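Local coordinates for protein 2,3-bisphosphoglycerate-independent phosphoglycerate mutase (Pyrococcus horikoshii, PDB 2ZKT) that probably interconverts 2-phosphoglycerate and 3-phosphoglycerate in glycolysis as a cofactor-independent, metal-dependent mutase of the alkaline phosphatase superfamily, at residues 50-53 with 57-60; 63-68 with 74-79; 29-34 with 312-317. One frame throughout, in Å; residues are numbered along the deposited sequence.

Contact 1: residues 50-53 with 57-60; sequences DPIK and PAGS. With ZN (zinc ion), chain G.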
# COMPACT_ATOMS: atom_id res chain seq x y z
N ASP B 50 22.72 7.02 -1.22
CA ASP B 50 22.86 8.19 -2.08
C ASP B 50 23.48 7.63 -3.36
O ASP B 50 24.59 7.10 -3.34
CB ASP B 50 23.80 9.22 -1.46
CG ASP B 50 23.18 9.91 -0.24
OD1 ASP B 50 22.07 10.49 -0.38
OD2 ASP B 50 23.82 9.88 0.84
N PRO B 51 22.73 7.68 -4.48
CA PRO B 51 23.30 7.16 -5.74
C PRO B 51 24.67 7.79 -5.98
O PRO B 51 25.65 7.11 -6.26
CB PRO B 51 22.28 7.62 -6.79
CG PRO B 51 20.97 7.64 -6.02
CD PRO B 51 21.36 8.21 -4.67
N ILE B 52 24.75 9.11 -5.84
CA ILE B 52 26.02 9.81 -6.05
C ILE B 52 26.60 10.37 -4.75
O ILE B 52 27.72 10.04 -4.36
CB ILE B 52 25.84 10.94 -7.10
CG1 ILE B 52 25.37 10.32 -8.43
CG2 ILE B 52 27.14 11.71 -7.30
CD1 ILE B 52 25.12 11.33 -9.53
N LYS B 53 25.83 11.22 -4.08
CA LYS B 53 26.24 11.82 -2.82
C LYS B 53 25.07 12.64 -2.28
O LYS B 53 24.13 12.96 -3.01
CB LYS B 53 27.47 12.72 -3.03
CG LYS B 53 27.30 13.84 -4.06
CD LYS B 53 28.56 14.73 -4.13
CE LYS B 53 28.38 15.85 -5.17
NZ LYS B 53 29.48 16.85 -5.18
N PRO B 57 21.27 15.07 -7.40
CA PRO B 57 20.41 14.27 -8.29
C PRO B 57 21.26 13.54 -9.33
O PRO B 57 22.22 14.10 -9.89
CB PRO B 57 19.50 15.32 -8.94
CG PRO B 57 19.52 16.48 -7.98
CD PRO B 57 20.97 16.51 -7.52
N ALA B 58 20.89 12.29 -9.60
CA ALA B 58 21.59 11.47 -10.58
C ALA B 58 20.69 11.17 -11.77
O ALA B 58 19.50 10.88 -11.60
CB ALA B 58 22.03 10.16 -9.94
N GLY B 59 21.26 11.24 -12.98
CA GLY B 59 20.50 10.89 -14.17
C GLY B 59 20.34 9.38 -14.08
O GLY B 59 21.06 8.72 -13.31
N SER B 60 19.42 8.80 -14.85
CA SER B 60 19.20 7.35 -14.79
C SER B 60 20.46 6.52 -15.11
O SER B 60 20.68 5.47 -14.50
CB SER B 60 18.07 6.96 -15.74
OG SER B 60 17.36 5.83 -15.24
ZN ZN G . 15.76 6.10 -13.23

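Contact 2: residues 63-68 with 74-79; sequences AHLSIF and ETYRGR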
# COMPACT_ATOMS: atom_id res chain seq x y z
N ALA B 63 23.18 6.83 -12.23
CA ALA B 63 22.65 6.19 -11.02
C ALA B 63 22.85 4.68 -11.10
O ALA B 63 23.13 4.03 -10.08
CB ALA B 63 21.15 6.52 -10.84
N HIS B 64 22.69 4.12 -12.30
CA HIS B 64 22.83 2.68 -12.48
C HIS B 64 24.30 2.22 -12.51
O HIS B 64 24.64 1.11 -12.12
CB HIS B 64 22.10 2.25 -13.76
CG HIS B 64 20.64 1.98 -13.47
ND1 HIS B 64 19.64 2.87 -13.72
CD2 HIS B 64 20.06 0.82 -12.92
CE1 HIS B 64 18.49 2.25 -13.34
NE2 HIS B 64 18.72 1.02 -12.86
N LEU B 65 25.20 3.10 -13.02
CA LEU B 65 26.62 2.74 -12.92
C LEU B 65 26.98 2.58 -11.45
O LEU B 65 27.76 1.73 -11.03
CB LEU B 65 27.48 3.87 -13.52
CG LEU B 65 27.63 3.84 -15.05
CD1 LEU B 65 28.24 5.14 -15.58
CD2 LEU B 65 28.54 2.73 -15.57
N SER B 66 26.39 3.49 -10.65
CA SER B 66 26.60 3.48 -9.21
C SER B 66 26.02 2.21 -8.57
O SER B 66 26.69 1.50 -7.82
CB SER B 66 25.94 4.73 -8.62
OG SER B 66 26.18 4.79 -7.21
N ILE B 67 24.76 1.91 -8.88
CA ILE B 67 24.08 0.73 -8.36
C ILE B 67 24.83 -0.56 -8.71
O ILE B 67 24.85 -1.50 -7.91
CB ILE B 67 22.63 0.64 -8.92
CG1 ILE B 67 21.79 1.83 -8.41
CG2 ILE B 67 22.00 -0.69 -8.55
CD1 ILE B 67 21.59 1.88 -6.90
N PHE B 68 25.45 -0.60 -9.90
CA PHE B 68 26.19 -1.81 -10.30
C PHE B 68 27.55 -1.94 -9.61
O PHE B 68 28.25 -2.94 -9.80
CB PHE B 68 26.38 -1.85 -11.83
CG PHE B 68 25.10 -2.10 -12.59
CD1 PHE B 68 24.26 -3.16 -12.24
CD2 PHE B 68 24.73 -1.27 -13.65
CE1 PHE B 68 23.05 -3.38 -12.93
CE2 PHE B 68 23.54 -1.47 -14.35
CZ PHE B 68 22.69 -2.53 -13.99
N GLU B 74 33.96 8.84 -11.93
CA GLU B 74 35.17 8.39 -12.63
C GLU B 74 34.91 7.53 -13.87
O GLU B 74 35.71 7.53 -14.81
CB GLU B 74 36.08 7.60 -11.69
CG GLU B 74 36.43 8.32 -10.41
CD GLU B 74 37.58 7.65 -9.68
OE1 GLU B 74 38.73 7.76 -10.18
OE2 GLU B 74 37.34 7.01 -8.63
N THR B 75 33.79 6.80 -13.86
CA THR B 75 33.47 5.93 -14.99
C THR B 75 32.61 6.57 -16.09
O THR B 75 32.78 6.26 -17.27
CB THR B 75 32.73 4.66 -14.49
OG1 THR B 75 31.57 5.05 -13.74
CG2 THR B 75 33.64 3.83 -13.58
N TYR B 76 31.70 7.46 -15.69
CA TYR B 76 30.79 8.11 -16.63
C TYR B 76 31.46 8.92 -17.74
O TYR B 76 32.22 9.86 -17.49
CB TYR B 76 29.80 9.01 -15.89
CG TYR B 76 28.64 9.46 -16.76
CD1 TYR B 76 27.79 8.52 -17.36
CD2 TYR B 76 28.38 10.82 -16.97
CE1 TYR B 76 26.69 8.93 -18.12
CE2 TYR B 76 27.28 11.23 -17.74
CZ TYR B 76 26.44 10.28 -18.30
OH TYR B 76 25.34 10.67 -19.00
N ARG B 77 31.14 8.55 -18.98
CA ARG B 77 31.68 9.24 -20.14
C ARG B 77 30.55 9.63 -21.09
O ARG B 77 30.71 9.60 -22.32
CB ARG B 77 32.73 8.36 -20.85
CG ARG B 77 34.07 8.20 -20.09
CD ARG B 77 34.86 9.50 -20.10
NE ARG B 77 36.20 9.37 -19.52
CZ ARG B 77 36.46 9.23 -18.21
NH1 ARG B 77 35.47 9.20 -17.32
NH2 ARG B 77 37.72 9.13 -17.80
N GLY B 78 29.40 10.00 -20.52
CA GLY B 78 28.26 10.41 -21.34
C GLY B 78 27.14 9.38 -21.42
O GLY B 78 27.30 8.24 -20.99
N ARG B 79 26.01 9.79 -22.01
CA ARG B 79 24.82 8.94 -22.14
C ARG B 79 24.67 8.17 -23.47
O ARG B 79 24.35 6.97 -23.47
CB ARG B 79 23.56 9.79 -21.93
CG ARG B 79 22.27 9.03 -22.22
CD ARG B 79 21.02 9.85 -21.87
NE ARG B 79 19.80 9.08 -22.10
CZ ARG B 79 18.57 9.48 -21.77
NH1 ARG B 79 18.38 10.66 -21.18
NH2 ARG B 79 17.52 8.69 -22.03

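Contact 3: residues 29-34 with 312-317; sequences LEYANT and KPKLKA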
# COMPACT_ATOMS: atom_id res chain seq x y z
N LEU B 29 5.50 5.27 -1.27
CA LEU B 29 5.99 3.97 -0.82
C LEU B 29 5.43 3.59 0.55
O LEU B 29 5.11 2.43 0.78
CB LEU B 29 7.53 3.95 -0.74
CG LEU B 29 8.13 2.71 -0.03
CD1 LEU B 29 7.58 1.42 -0.63
CD2 LEU B 29 9.65 2.76 -0.15
N GLU B 30 5.31 4.57 1.44
CA GLU B 30 4.80 4.29 2.78
C GLU B 30 3.30 4.03 2.72
O GLU B 30 2.80 3.04 3.26
CB GLU B 30 5.13 5.46 3.73
CG GLU B 30 6.63 5.63 3.98
CD GLU B 30 6.99 6.98 4.60
OE1 GLU B 30 6.27 7.98 4.33
OE2 GLU B 30 8.01 7.05 5.34
N TYR B 31 2.60 4.93 2.01
CA TYR B 31 1.14 4.88 1.82
C TYR B 31 0.70 3.59 1.11
O TYR B 31 -0.25 2.94 1.52
CB TYR B 31 0.71 6.10 0.99
CG TYR B 31 -0.78 6.20 0.70
CD1 TYR B 31 -1.67 6.70 1.66
CD2 TYR B 31 -1.30 5.82 -0.54
CE1 TYR B 31 -3.03 6.81 1.39
CE2 TYR B 31 -2.67 5.92 -0.82
CZ TYR B 31 -3.53 6.42 0.16
OH TYR B 31 -4.89 6.54 -0.10
N ALA B 32 1.40 3.24 0.03
CA ALA B 32 1.09 2.05 -0.76
C ALA B 32 1.07 0.78 0.09
O ALA B 32 1.91 0.61 0.96
CB ALA B 32 2.10 1.89 -1.90
N ASN B 33 0.12 -0.11 -0.18
CA ASN B 33 0.03 -1.37 0.55
C ASN B 33 1.07 -2.31 -0.05
O ASN B 33 0.91 -2.81 -1.17
CB ASN B 33 -1.39 -1.94 0.41
CG ASN B 33 -1.56 -3.27 1.13
OD1 ASN B 33 -1.16 -3.42 2.28
ND2 ASN B 33 -2.17 -4.24 0.45
N THR B 34 2.14 -2.56 0.70
CA THR B 34 3.24 -3.42 0.24
C THR B 34 3.62 -4.47 1.29
O THR B 34 4.74 -4.47 1.82
CB THR B 34 4.50 -2.56 -0.04
OG1 THR B 34 4.92 -1.92 1.18
CG2 THR B 34 4.18 -1.48 -1.08
N LYS B 312 1.85 12.38 -9.82
CA LYS B 312 0.67 11.56 -9.56
C LYS B 312 0.99 10.56 -8.43
O LYS B 312 1.27 9.38 -8.68
CB LYS B 312 0.28 10.82 -10.85
CG LYS B 312 -0.05 11.77 -12.00
CD LYS B 312 -0.33 11.03 -13.31
CE LYS B 312 0.92 10.35 -13.85
NZ LYS B 312 0.73 9.82 -15.24
N PRO B 313 0.95 11.05 -7.17
CA PRO B 313 1.22 10.30 -5.93
C PRO B 313 0.45 8.98 -5.78
O PRO B 313 1.04 7.94 -5.46
CB PRO B 313 0.84 11.30 -4.83
CG PRO B 313 1.17 12.60 -5.45
CD PRO B 313 0.61 12.45 -6.85
N LYS B 314 -0.86 9.05 -5.99
CA LYS B 314 -1.72 7.87 -5.88
C LYS B 314 -1.31 6.84 -6.93
O LYS B 314 -1.15 5.65 -6.64
CB LYS B 314 -3.18 8.28 -6.08
CG LYS B 314 -3.71 9.31 -5.09
CD LYS B 314 -4.45 8.65 -3.93
CE LYS B 314 -5.25 9.68 -3.13
NZ LYS B 314 -6.05 9.03 -2.05
N LEU B 315 -1.15 7.31 -8.17
CA LEU B 315 -0.76 6.42 -9.27
C LEU B 315 0.57 5.76 -8.95
O LEU B 315 0.72 4.54 -9.11
CB LEU B 315 -0.64 7.21 -10.58
CG LEU B 315 -0.11 6.40 -11.77
CD1 LEU B 315 -0.98 5.15 -11.96
CD2 LEU B 315 -0.12 7.26 -13.04
N LYS B 316 1.54 6.56 -8.49
CA LYS B 316 2.87 6.03 -8.15
C LYS B 316 2.71 4.97 -7.06
O LYS B 316 3.30 3.89 -7.15
CB LYS B 316 3.80 7.15 -7.68
CG LYS B 316 5.22 6.69 -7.33
CD LYS B 316 6.13 7.90 -7.07
CE LYS B 316 7.54 7.48 -6.65
NZ LYS B 316 8.45 8.65 -6.54
N ALA B 317 1.91 5.28 -6.04
CA ALA B 317 1.68 4.34 -4.95
C ALA B 317 1.03 3.07 -5.53
O ALA B 317 1.38 1.94 -5.15
CB ALA B 317 0.77 4.96 -3.87

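Contact 1: residues 50-53 with 57-60
The hydroxyl oxygen OG of S60 lies 2.6 Å from a zinc ion, long for a zinc-oxygen bond, and two residues earlier A58 packs its methyl group against P51 and I52. D13, D346 and H347 complete this zinc site. A serine at the start of a helix and on a metal is consistent with the place of the nucleophile in alkaline phosphatase relatives.

The grip between the segments is entirely apolar. I52 turns CG1 away from its own carbonyl carbon (chi1 -61°) and then runs on extended (chi2 178°), which sends CD1 end-on to A58; there CD1 is 3.3 Å from CB of A58, a tight fit. Behind that tip, CG1 of I52 lies 3.7 Å from the same methyl. P51 meets it as well, with its CB 4.1 Å from CB of A58, and CD1 of I52 also reaches the carbonyl O of P57 at 4.0 Å. The backbone of A58 has another job: its O is hydrogen-bonded to ND1 of H356, a ligand of the second zinc, and so probably helps orient that imidazole.

All this belongs to the loop that leaves strand 45-50 and enters helix 60-67, with Y73 of helix 72-75 touching I52.

Contact 2: residues 63-68 with 74-79
L65 meets T75 and Y76 with a single methyl, CD1, and the apolar part of the contact rests on it. The leucine stands roughly perpendicular to the tyrosine side chain and comes in at the ring edge, where CD1 of L65 is 3.8 Å from CD1 of Y76. The same methyl lies 3.8 Å from OG1 of T75, the leucine and threonine side chains running antiparallel alongside each other. One face of the tyrosine ring is occupied from within its own segment: N of G78 sits over the ring centre, 3.5 Å above the plane.

In the fold, this is where helix 60-67, whose first residue binds zinc, meets the chain crossing from the metal-bearing domain towards the four-stranded antiparallel sheet. The return crossing runs close by, and backbone hydrogen bonds tie T75 to N233 and R77 to T230.

The polar groups look to other partners. With chi1 at 56°, OG1 of T75 tucks back over its own backbone and bonds to O of D71, one turn earlier, while OH of Y76 bonds to OD2 of D61. R77 folds back so that its NH1 bonds to O of E74 at 3.0 Å, with a bent N-H...O angle of 139° and the donor well above the carbonyl plane; a second bond from NH1 of R77, to O of Y76, is weak.

Contact 3: residues 29-34 with 312-317
The backbones come close where A32 leaves helix 28-31 and A317 lies in the opening turns of helix 313-331, their CA atoms 4.8 Å apart. It is a helix-end-to-helix contact at the edge of the alkaline phosphatase-like domain, and small residues allow the approach: CB of A32 is 3.9 Å from CB of A317, and the A32 methyl packs closer still on the backbone, its CB 3.3 Å from O of A317.

Y31 widens the contact. Its CG stands anti to the backbone N (chi1 180°), which carries the ring out across the first turns of the opposing helix and sets its edge against A317, CD2 of Y31 lying 4.0 Å from CB of A317 near the ring plane. The tyrosine also packs on P35 of the second subunit, so this corner of the fold belongs to the dimer interface, where N33 meets N33 of the second subunit. One turn further along helix 313-331, OE2 of E321 accepts a hydrogen bond from N of N33 and secures the chain beyond A32.

K314 bends at chi2 (-96°) and brings its ammonium group to the phenol, where NZ of K314 gives a weak hydrogen bond to OH of Y31 at 3.4 Å.

Contacts 1 and 2 form one continuous patch, their centres 9 Å apart. OG of S66 is 2.6 Å from O of P51, a probable hydrogen bond, and CB of A58 packs at 3.9 Å on CB of A63, so the loop 50-60 is held on the helix it feeds. That places zinc ligand S60 between the two, while the side chain of L65 in contact 2 is about 12 Å from a zinc ion. Contact 3 stands apart, its centre about 22 Å from that of contact 1 and 28 Å from that of contact 2. It joins segments 278 residues apart, contacts 1 and 2 lying between, and its 29-34 side touches the second subunit.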